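Local coordinates for protein MTH0777 (Methanothermobacter thermautotrophicus, PDB 1KJN) that is of unknown function but adopts a parallel alpha/beta fold, a six-stranded sheet flanked by helices, and assembles as a pair of identical subunits, at residues 22-27 and 147-152; 109-114 and 143-148. All coordinates share one frame; numbering follows the deposited sequence.

Contact 1 (22-27 and 147-152)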
ATOM      1  N   ILE A  22      -1.419   4.672   1.662  1.00 11.49           N
ATOM      2  CA  ILE A  22      -0.031   4.444   1.265  1.00 15.24           C
ATOM      3  C   ILE A  22       0.099   4.322  -0.262  1.00 14.94           C
ATOM      4  O   ILE A  22       0.877   5.051  -0.867  1.00 15.58           O
ATOM      5  CB  ILE A  22       0.573   3.204   1.972  1.00 16.30           C
ATOM      6  CG1 ILE A  22       0.457   3.400   3.479  1.00 16.16           C
ATOM      7  CG2 ILE A  22       2.028   2.982   1.550  1.00 14.55           C
ATOM      8  CD1 ILE A  22       0.959   4.737   3.964  1.00 15.66           C
ATOM      9  N   PRO A  23      -0.719   3.466  -0.901  1.00 13.75           N
ATOM     10  CA  PRO A  23      -0.612   3.336  -2.363  1.00 18.75           C
ATOM     11  C   PRO A  23      -0.750   4.670  -3.110  1.00 17.39           C
ATOM     12  O   PRO A  23       0.057   4.979  -3.979  1.00 16.27           O
ATOM     13  CB  PRO A  23      -1.753   2.385  -2.703  1.00 18.38           C
ATOM     14  CG  PRO A  23      -1.730   1.432  -1.523  1.00 20.39           C
ATOM     15  CD  PRO A  23      -1.628   2.440  -0.350  1.00 15.54           C
ATOM     16  N   LEU A  24      -1.753   5.459  -2.747  1.00 11.82           N
ATOM     17  CA  LEU A  24      -1.974   6.761  -3.380  1.00 13.27           C
ATOM     18  C   LEU A  24      -0.871   7.776  -3.056  1.00 15.08           C
ATOM     19  O   LEU A  24      -0.574   8.659  -3.858  1.00 16.94           O
ATOM     20  CB  LEU A  24      -3.329   7.314  -2.970  1.00 17.46           C
ATOM     21  CG  LEU A  24      -4.517   6.665  -3.668  1.00 22.65           C
ATOM     22  CD1 LEU A  24      -5.794   7.189  -3.038  1.00 12.50           C
ATOM     23  CD2 LEU A  24      -4.466   6.931  -5.190  1.00 13.54           C
ATOM     24  N   ALA A  25      -0.280   7.663  -1.876  1.00 15.79           N
ATOM     25  CA  ALA A  25       0.806   8.559  -1.482  1.00 17.62           C
ATOM     26  C   ALA A  25       1.978   8.303  -2.434  1.00 18.72           C
ATOM     27  O   ALA A  25       2.566   9.233  -2.992  1.00 12.44           O
ATOM     28  CB  ALA A  25       1.225   8.275  -0.033  1.00 14.44           C
ATOM     29  N   ILE A  26       2.247   7.025  -2.675  1.00 15.63           N
ATOM     30  CA  ILE A  26       3.334   6.637  -3.553  1.00 14.34           C
ATOM     31  C   ILE A  26       3.002   7.042  -4.994  1.00 16.73           C
ATOM     32  O   ILE A  26       3.887   7.467  -5.732  1.00 11.87           O
ATOM     33  CB  ILE A  26       3.582   5.097  -3.472  1.00 14.88           C
ATOM     34  CG1 ILE A  26       4.043   4.699  -2.064  1.00 18.87           C
ATOM     35  CG2 ILE A  26       4.603   4.654  -4.513  1.00 13.25           C
ATOM     36  CD1 ILE A  26       4.264   3.192  -1.916  1.00 20.36           C
ATOM     37  N   TYR A  27       1.734   6.887  -5.388  1.00 20.68           N
ATOM     38  CA  TYR A  27       1.286   7.247  -6.733  1.00 22.24           C
ATOM     39  C   TYR A  27       1.467   8.754  -6.978  1.00 23.61           C
ATOM     40  O   TYR A  27       1.968   9.164  -8.015  1.00 25.46           O
ATOM     41  CB  TYR A  27      -0.189   6.876  -6.935  1.00 25.73           C
ATOM     42  CG  TYR A  27      -0.688   7.167  -8.338  1.00 23.12           C
ATOM     43  CD1 TYR A  27      -1.378   8.351  -8.629  1.00 23.06           C
ATOM     44  CD2 TYR A  27      -0.445   6.274  -9.384  1.00 24.62           C
ATOM     45  CE1 TYR A  27      -1.809   8.640  -9.947  1.00 22.17           C
ATOM     46  CE2 TYR A  27      -0.877   6.544 -10.695  1.00 23.88           C
ATOM     47  CZ  TYR A  27      -1.554   7.724 -10.970  1.00 23.70           C
ATOM     48  OH  TYR A  27      -2.006   7.966 -12.245  1.00 20.02           O
ATOM     49  N   VAL A 147      -8.091   9.252 -10.190  1.00 22.65           N
ATOM     50  CA  VAL A 147      -8.499  10.025 -11.362  1.00 25.46           C
ATOM     51  C   VAL A 147      -8.461  11.521 -11.047  1.00 22.95           C
ATOM     52  O   VAL A 147      -7.969  12.327 -11.840  1.00 18.06           O
ATOM     53  CB  VAL A 147      -9.924   9.650 -11.826  1.00 26.49           C
ATOM     54  CG1 VAL A 147     -10.339  10.542 -12.970  1.00 33.03           C
ATOM     55  CG2 VAL A 147      -9.957   8.205 -12.266  1.00 31.88           C
ATOM     56  N   ARG A 148      -8.997  11.897  -9.894  1.00 20.45           N
ATOM     57  CA  ARG A 148      -8.966  13.306  -9.514  1.00 26.46           C
ATOM     58  C   ARG A 148      -7.533  13.823  -9.310  1.00 26.86           C
ATOM     59  O   ARG A 148      -7.267  14.982  -9.578  1.00 20.63           O
ATOM     60  CB  ARG A 148      -9.845  13.545  -8.289  1.00 27.19           C
ATOM     61  CG  ARG A 148     -11.306  13.423  -8.645  1.00 28.19           C
ATOM     62  CD  ARG A 148     -12.211  13.174  -7.452  1.00 32.95           C
ATOM     63  NE  ARG A 148     -13.261  12.246  -7.868  1.00 40.38           N
ATOM     64  CZ  ARG A 148     -14.273  11.835  -7.111  1.00 43.29           C
ATOM     65  NH1 ARG A 148     -14.396  12.266  -5.866  1.00 41.40           N
ATOM     66  NH2 ARG A 148     -15.183  11.011  -7.625  1.00 40.36           N
ATOM     67  N   ILE A 149      -6.608  12.955  -8.883  1.00 24.70           N
ATOM     68  CA  ILE A 149      -5.211  13.360  -8.717  1.00 21.23           C
ATOM     69  C   ILE A 149      -4.573  13.514 -10.103  1.00 23.98           C
ATOM     70  O   ILE A 149      -3.789  14.436 -10.332  1.00 23.82           O
ATOM     71  CB  ILE A 149      -4.393  12.338  -7.862  1.00 20.09           C
ATOM     72  CG1 ILE A 149      -4.793  12.458  -6.390  1.00 20.23           C
ATOM     73  CG2 ILE A 149      -2.881  12.575  -8.010  1.00  9.26           C
ATOM     74  CD1 ILE A 149      -4.402  11.261  -5.562  1.00 29.72           C
ATOM     75  N   ASP A 150      -4.887  12.604 -11.024  1.00 23.10           N
ATOM     76  CA  ASP A 150      -4.343  12.703 -12.386  1.00 23.72           C
ATOM     77  C   ASP A 150      -4.726  14.040 -13.019  1.00 25.71           C
ATOM     78  O   ASP A 150      -3.901  14.691 -13.674  1.00 23.51           O
ATOM     79  CB  ASP A 150      -4.894  11.593 -13.283  1.00 26.74           C
ATOM     80  CG  ASP A 150      -4.152  10.292 -13.120  1.00 31.67           C
ATOM     81  OD1 ASP A 150      -2.968  10.314 -12.697  1.00 31.12           O
ATOM     82  OD2 ASP A 150      -4.746   9.251 -13.431  1.00 27.23           O
ATOM     83  N   ARG A 151      -5.987  14.425 -12.826  1.00 23.32           N
ATOM     84  CA  ARG A 151      -6.518  15.669 -13.378  1.00 30.87           C
ATOM     85  C   ARG A 151      -5.802  16.887 -12.820  1.00 32.73           C
ATOM     86  O   ARG A 151      -5.348  17.754 -13.572  1.00 30.59           O
ATOM     87  CB  ARG A 151      -8.030  15.757 -13.144  1.00 35.07           C
ATOM     88  CG  ARG A 151      -8.802  14.614 -13.819  1.00 44.26           C
ATOM     89  CD  ARG A 151     -10.273  14.960 -14.062  1.00 49.62           C
ATOM     90  NE  ARG A 151     -10.994  13.920 -14.808  1.00 55.67           N
ATOM     91  CZ  ARG A 151     -10.603  13.387 -15.967  1.00 56.19           C
ATOM     92  NH1 ARG A 151      -9.478  13.781 -16.549  1.00 57.22           N
ATOM     93  NH2 ARG A 151     -11.345  12.448 -16.548  1.00 55.29           N
ATOM     94  N   PHE A 152      -5.679  16.929 -11.498  1.00 31.78           N
ATOM     95  CA  PHE A 152      -4.982  18.015 -10.829  1.00 30.28           C
ATOM     96  C   PHE A 152      -3.559  18.114 -11.386  1.00 30.27           C
ATOM     97  O   PHE A 152      -3.085  19.196 -11.697  1.00 30.95           O
ATOM     98  CB  PHE A 152      -4.910  17.730  -9.325  1.00 31.68           C
ATOM     99  CG  PHE A 152      -4.042  18.699  -8.563  1.00 28.72           C
ATOM    100  CD1 PHE A 152      -4.572  19.872  -8.064  1.00 27.54           C
ATOM    101  CD2 PHE A 152      -2.694  18.437  -8.368  1.00 27.52           C
ATOM    102  CE1 PHE A 152      -3.774  20.787  -7.373  1.00 33.01           C
ATOM    103  CE2 PHE A 152      -1.880  19.341  -7.679  1.00 34.58           C
ATOM    104  CZ  PHE A 152      -2.427  20.522  -7.180  1.00 33.72           C
TER

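Contact 2 (109-114 and 143-148)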
ATOM      1  N   ILE A 109      -5.732  16.297   0.260  1.00 20.48           N
ATOM      2  CA  ILE A 109      -6.408  15.149  -0.350  1.00 20.99           C
ATOM      3  C   ILE A 109      -7.215  14.534   0.803  1.00 22.56           C
ATOM      4  O   ILE A 109      -6.673  13.883   1.714  1.00 23.66           O
ATOM      5  CB  ILE A 109      -5.387  14.167  -0.959  1.00 20.71           C
ATOM      6  CG1 ILE A 109      -4.718  14.827  -2.175  1.00 19.14           C
ATOM      7  CG2 ILE A 109      -6.059  12.840  -1.363  1.00 18.94           C
ATOM      8  CD1 ILE A 109      -3.546  14.065  -2.765  1.00 21.65           C
ATOM      9  N   ILE A 110      -8.498  14.864   0.803  1.00 20.08           N
ATOM     10  CA  ILE A 110      -9.434  14.450   1.833  1.00 21.31           C
ATOM     11  C   ILE A 110     -10.247  13.229   1.453  1.00 23.28           C
ATOM     12  O   ILE A 110     -10.845  13.188   0.383  1.00 24.09           O
ATOM     13  CB  ILE A 110     -10.368  15.623   2.173  1.00 22.66           C
ATOM     14  CG1 ILE A 110      -9.514  16.814   2.635  1.00 23.46           C
ATOM     15  CG2 ILE A 110     -11.426  15.192   3.196  1.00 21.33           C
ATOM     16  CD1 ILE A 110     -10.286  18.092   2.918  1.00 26.39           C
ATOM     17  N   PHE A 111     -10.290  12.251   2.355  1.00 22.85           N
ATOM     18  CA  PHE A 111     -11.029  11.034   2.082  1.00 19.83           C
ATOM     19  C   PHE A 111     -11.577  10.325   3.303  1.00 21.98           C
ATOM     20  O   PHE A 111     -10.962  10.297   4.366  1.00 20.68           O
ATOM     21  CB  PHE A 111     -10.173  10.064   1.262  1.00 19.17           C
ATOM     22  CG  PHE A 111      -8.938   9.591   1.969  1.00 19.68           C
ATOM     23  CD1 PHE A 111      -7.826  10.427   2.098  1.00 22.18           C
ATOM     24  CD2 PHE A 111      -8.891   8.320   2.532  1.00 17.44           C
ATOM     25  CE1 PHE A 111      -6.682  10.005   2.782  1.00 26.59           C
ATOM     26  CE2 PHE A 111      -7.759   7.885   3.219  1.00 23.64           C
ATOM     27  CZ  PHE A 111      -6.649   8.730   3.346  1.00 24.18           C
ATOM     28  N   ASP A 112     -12.757   9.745   3.113  1.00 24.91           N
ATOM     29  CA  ASP A 112     -13.470   8.976   4.116  1.00 28.38           C
ATOM     30  C   ASP A 112     -14.714   8.461   3.376  1.00 28.81           C
ATOM     31  O   ASP A 112     -15.138   9.059   2.384  1.00 28.44           O
ATOM     32  CB  ASP A 112     -13.870   9.870   5.296  1.00 25.77           C
ATOM     33  CG  ASP A 112     -14.402   9.073   6.473  1.00 28.19           C
ATOM     34  OD1 ASP A 112     -13.621   8.784   7.396  1.00 30.55           O
ATOM     35  OD2 ASP A 112     -15.597   8.732   6.474  1.00 31.98           O
ATOM     36  N   ARG A 113     -15.290   7.355   3.827  1.00 32.02           N
ATOM     37  CA  ARG A 113     -16.485   6.829   3.161  1.00 37.30           C
ATOM     38  C   ARG A 113     -17.749   7.594   3.531  1.00 36.51           C
ATOM     39  O   ARG A 113     -18.720   7.605   2.782  1.00 40.52           O
ATOM     40  CB  ARG A 113     -16.658   5.338   3.446  1.00 37.90           C
ATOM     41  CG  ARG A 113     -15.735   4.472   2.605  1.00 41.64           C
ATOM     42  CD  ARG A 113     -16.017   4.620   1.108  1.00 43.37           C
ATOM     43  NE  ARG A 113     -17.285   4.001   0.732  1.00 50.64           N
ATOM     44  CZ  ARG A 113     -17.763   3.940  -0.509  1.00 52.04           C
ATOM     45  NH1 ARG A 113     -17.088   4.467  -1.526  1.00 46.94           N
ATOM     46  NH2 ARG A 113     -18.925   3.338  -0.734  1.00 55.42           N
ATOM     47  N   ASP A 114     -17.718   8.252   4.679  1.00 36.34           N
ATOM     48  CA  ASP A 114     -18.859   9.019   5.156  1.00 37.28           C
ATOM     49  C   ASP A 114     -18.791  10.431   4.567  1.00 35.79           C
ATOM     50  O   ASP A 114     -17.844  11.177   4.836  1.00 33.61           O
ATOM     51  CB  ASP A 114     -18.815   9.070   6.697  1.00 40.86           C
ATOM     52  CG  ASP A 114     -20.076   9.683   7.325  1.00 48.31           C
ATOM     53  OD1 ASP A 114     -20.673  10.615   6.747  1.00 42.76           O
ATOM     54  OD2 ASP A 114     -20.459   9.237   8.432  1.00 53.07           O
ATOM     55  N   ALA A 143      -9.483   4.318  -7.186  1.00 20.42           N
ATOM     56  CA  ALA A 143      -9.932   4.942  -8.436  1.00 20.08           C
ATOM     57  C   ALA A 143     -10.451   6.372  -8.413  1.00 17.06           C
ATOM     58  O   ALA A 143      -9.883   7.215  -9.082  1.00 23.13           O
ATOM     59  CB  ALA A 143     -10.888   4.024  -9.195  1.00 18.43           C
ATOM     60  N   PRO A 144     -11.455   6.692  -7.578  1.00 20.07           N
ATOM     61  CA  PRO A 144     -11.980   8.072  -7.545  1.00 21.45           C
ATOM     62  C   PRO A 144     -10.890   9.100  -7.278  1.00 25.75           C
ATOM     63  O   PRO A 144     -10.771  10.115  -7.987  1.00 27.19           O
ATOM     64  CB  PRO A 144     -12.958   8.060  -6.368  1.00 23.04           C
ATOM     65  CG  PRO A 144     -13.300   6.624  -6.187  1.00 25.63           C
ATOM     66  CD  PRO A 144     -12.051   5.879  -6.510  1.00 22.13           C
ATOM     67  N   LEU A 145     -10.107   8.842  -6.234  1.00 20.23           N
ATOM     68  CA  LEU A 145      -9.026   9.736  -5.869  1.00 20.57           C
ATOM     69  C   LEU A 145      -7.964   9.765  -6.936  1.00 19.51           C
ATOM     70  O   LEU A 145      -7.465  10.834  -7.279  1.00 20.35           O
ATOM     71  CB  LEU A 145      -8.398   9.317  -4.533  1.00 17.80           C
ATOM     72  CG  LEU A 145      -9.287   9.565  -3.310  1.00 20.80           C
ATOM     73  CD1 LEU A 145      -8.759   8.802  -2.124  1.00 22.10           C
ATOM     74  CD2 LEU A 145      -9.338  11.065  -3.011  1.00 19.58           C
ATOM     75  N   ARG A 146      -7.606   8.588  -7.448  1.00 18.86           N
ATOM     76  CA  ARG A 146      -6.556   8.498  -8.453  1.00 21.48           C
ATOM     77  C   ARG A 146      -6.859   9.340  -9.687  1.00 24.19           C
ATOM     78  O   ARG A 146      -5.981  10.035 -10.185  1.00 20.77           O
ATOM     79  CB  ARG A 146      -6.302   7.032  -8.837  1.00 22.09           C
ATOM     80  CG  ARG A 146      -5.190   6.813  -9.865  1.00 27.28           C
ATOM     81  CD  ARG A 146      -5.740   6.806 -11.310  1.00 33.32           C
ATOM     82  NE  ARG A 146      -4.689   6.608 -12.303  1.00 41.63           N
ATOM     83  CZ  ARG A 146      -4.072   5.449 -12.535  1.00 50.04           C
ATOM     84  NH1 ARG A 146      -4.403   4.358 -11.853  1.00 50.31           N
ATOM     85  NH2 ARG A 146      -3.077   5.391 -13.416  1.00 50.17           N
ATOM     86  N   VAL A 147      -8.091   9.252 -10.190  1.00 22.65           N
ATOM     87  CA  VAL A 147      -8.499  10.025 -11.362  1.00 25.46           C
ATOM     88  C   VAL A 147      -8.461  11.521 -11.047  1.00 22.95           C
ATOM     89  O   VAL A 147      -7.969  12.327 -11.840  1.00 18.06           O
ATOM     90  CB  VAL A 147      -9.924   9.650 -11.826  1.00 26.49           C
ATOM     91  CG1 VAL A 147     -10.339  10.542 -12.970  1.00 33.03           C
ATOM     92  CG2 VAL A 147      -9.957   8.205 -12.266  1.00 31.88           C
ATOM     93  N   ARG A 148      -8.997  11.897  -9.894  1.00 20.45           N
ATOM     94  CA  ARG A 148      -8.966  13.306  -9.514  1.00 26.46           C
ATOM     95  C   ARG A 148      -7.533  13.823  -9.310  1.00 26.86           C
ATOM     96  O   ARG A 148      -7.267  14.982  -9.578  1.00 20.63           O
ATOM     97  CB  ARG A 148      -9.845  13.545  -8.289  1.00 27.19           C
ATOM     98  CG  ARG A 148     -11.306  13.423  -8.645  1.00 28.19           C
ATOM     99  CD  ARG A 148     -12.211  13.174  -7.452  1.00 32.95           C
ATOM    100  NE  ARG A 148     -13.261  12.246  -7.868  1.00 40.38           N
ATOM    101  CZ  ARG A 148     -14.273  11.835  -7.111  1.00 43.29           C
ATOM    102  NH1 ARG A 148     -14.396  12.266  -5.866  1.00 41.40           N
ATOM    103  NH2 ARG A 148     -15.183  11.011  -7.625  1.00 40.36           N
TER

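Contact 1 (22-27 and 147-152)
Tyr27 and Asp150 join helix 21-34 to helix 143-153, two helices of the parallel alpha/beta fold that lie side by side. The tyrosine does most of the reaching. Its CB already points toward the other helix, and with CG anti to the backbone N (chi1 -177°) the ring extends toward helix 143-153. Along the ring the first atom to meet the partner is CE1, 3.4 Å from Asp150 OD1. CZ lies at the same range, and the tip closes the bridge: Tyr27 OH donates to Asp150 OD1 at 2.6 Å, met by the syn lone pair, on the side of OD2. OD1 sits at the ring edge, near its plane, while the carboxylate is turned 59° from the ring. The other oxygen, OD2, is held by a salt bridge to Arg146 NE, one turn back on the same helix; with a partner on each oxygen the carboxylate has little freedom to turn. Lys31 adds a long, weak ion pair at OD1, and Val53 of the second subunit packs on Tyr27. A phenylalanine here would probably leave OD1 without its hydroxyl donor and take away the one hydrogen bond between residues 22-27 and 147-152. Beside this bond is an apolar contact, in which Leu24 and Ile149 meet end to end through their methyls, Leu24 CD2 lying 4.3 Å from Ile149 CD1.

Contact 2 (109-114 and 143-148)
In this parallel alpha/beta fold, helix 143-153 packs over the C-terminal end of strand 105-111, and Leu145 fills the interface by setting its forked tip between Ile109 and Phe111. Strand 109-111 and helix 143-148 run nearly antiparallel, at 163°, with their axes 10.5 Å apart, a spacing usual for a helix lying on a sheet. The two methyls of Leu145 divide the work. CD2 touches Ile109 CG2 at 4.1 Å and also lies 4.3 Å from the backbone Ile110 O. CD1 takes the other neighbour, coming within 3.9 Å of Phe111 CB. Phe111 points its CB at the helix but then swings its ring off: CG stands between the backbone N and the carbonyl carbon (chi1 63°), so the leucine meets the root of the side chain, and CD1 approaches the ring obliquely. Past the strand an Asx turn follows, Asp112 OD2 accepting from Asp114 N at 2.8 Å, and Asp114 is the N-cap of helix 115-128, its OD1 taking the backbone N of Asp116. Ile110, pointing to the opposite face, packs on Leu121 and Ile125 of that helix. The strand thus runs between two helical layers, bonded through its backbone to strand 81-86 at one edge and strand 132-136 at the other, while Leu145 also touches Leu24 of helix 21-34 and Ala136 of strand 132-136.

In the fold
Strand 8-12, an inner strand of the sheet, comes first in the chain, which runs into helix 21-34, the first partner of contact 1. Contact 1 closes only when the last helix, 143-153, arrives, so it loops across 119 residues and brings the two ends of the fold together. Contact 2 lies within that span, its touching residues all between Leu24 and Ile149: it leaves from strand 105-111, passes through helix 115-128 and edge strand 132-136, and returns after 28 residues to the start of the same last helix. The two share Val147 and Arg148 and have centres about 9 Å apart. Together they fit helix 143-153 against its neighbouring helix on one flank and the sheet beneath.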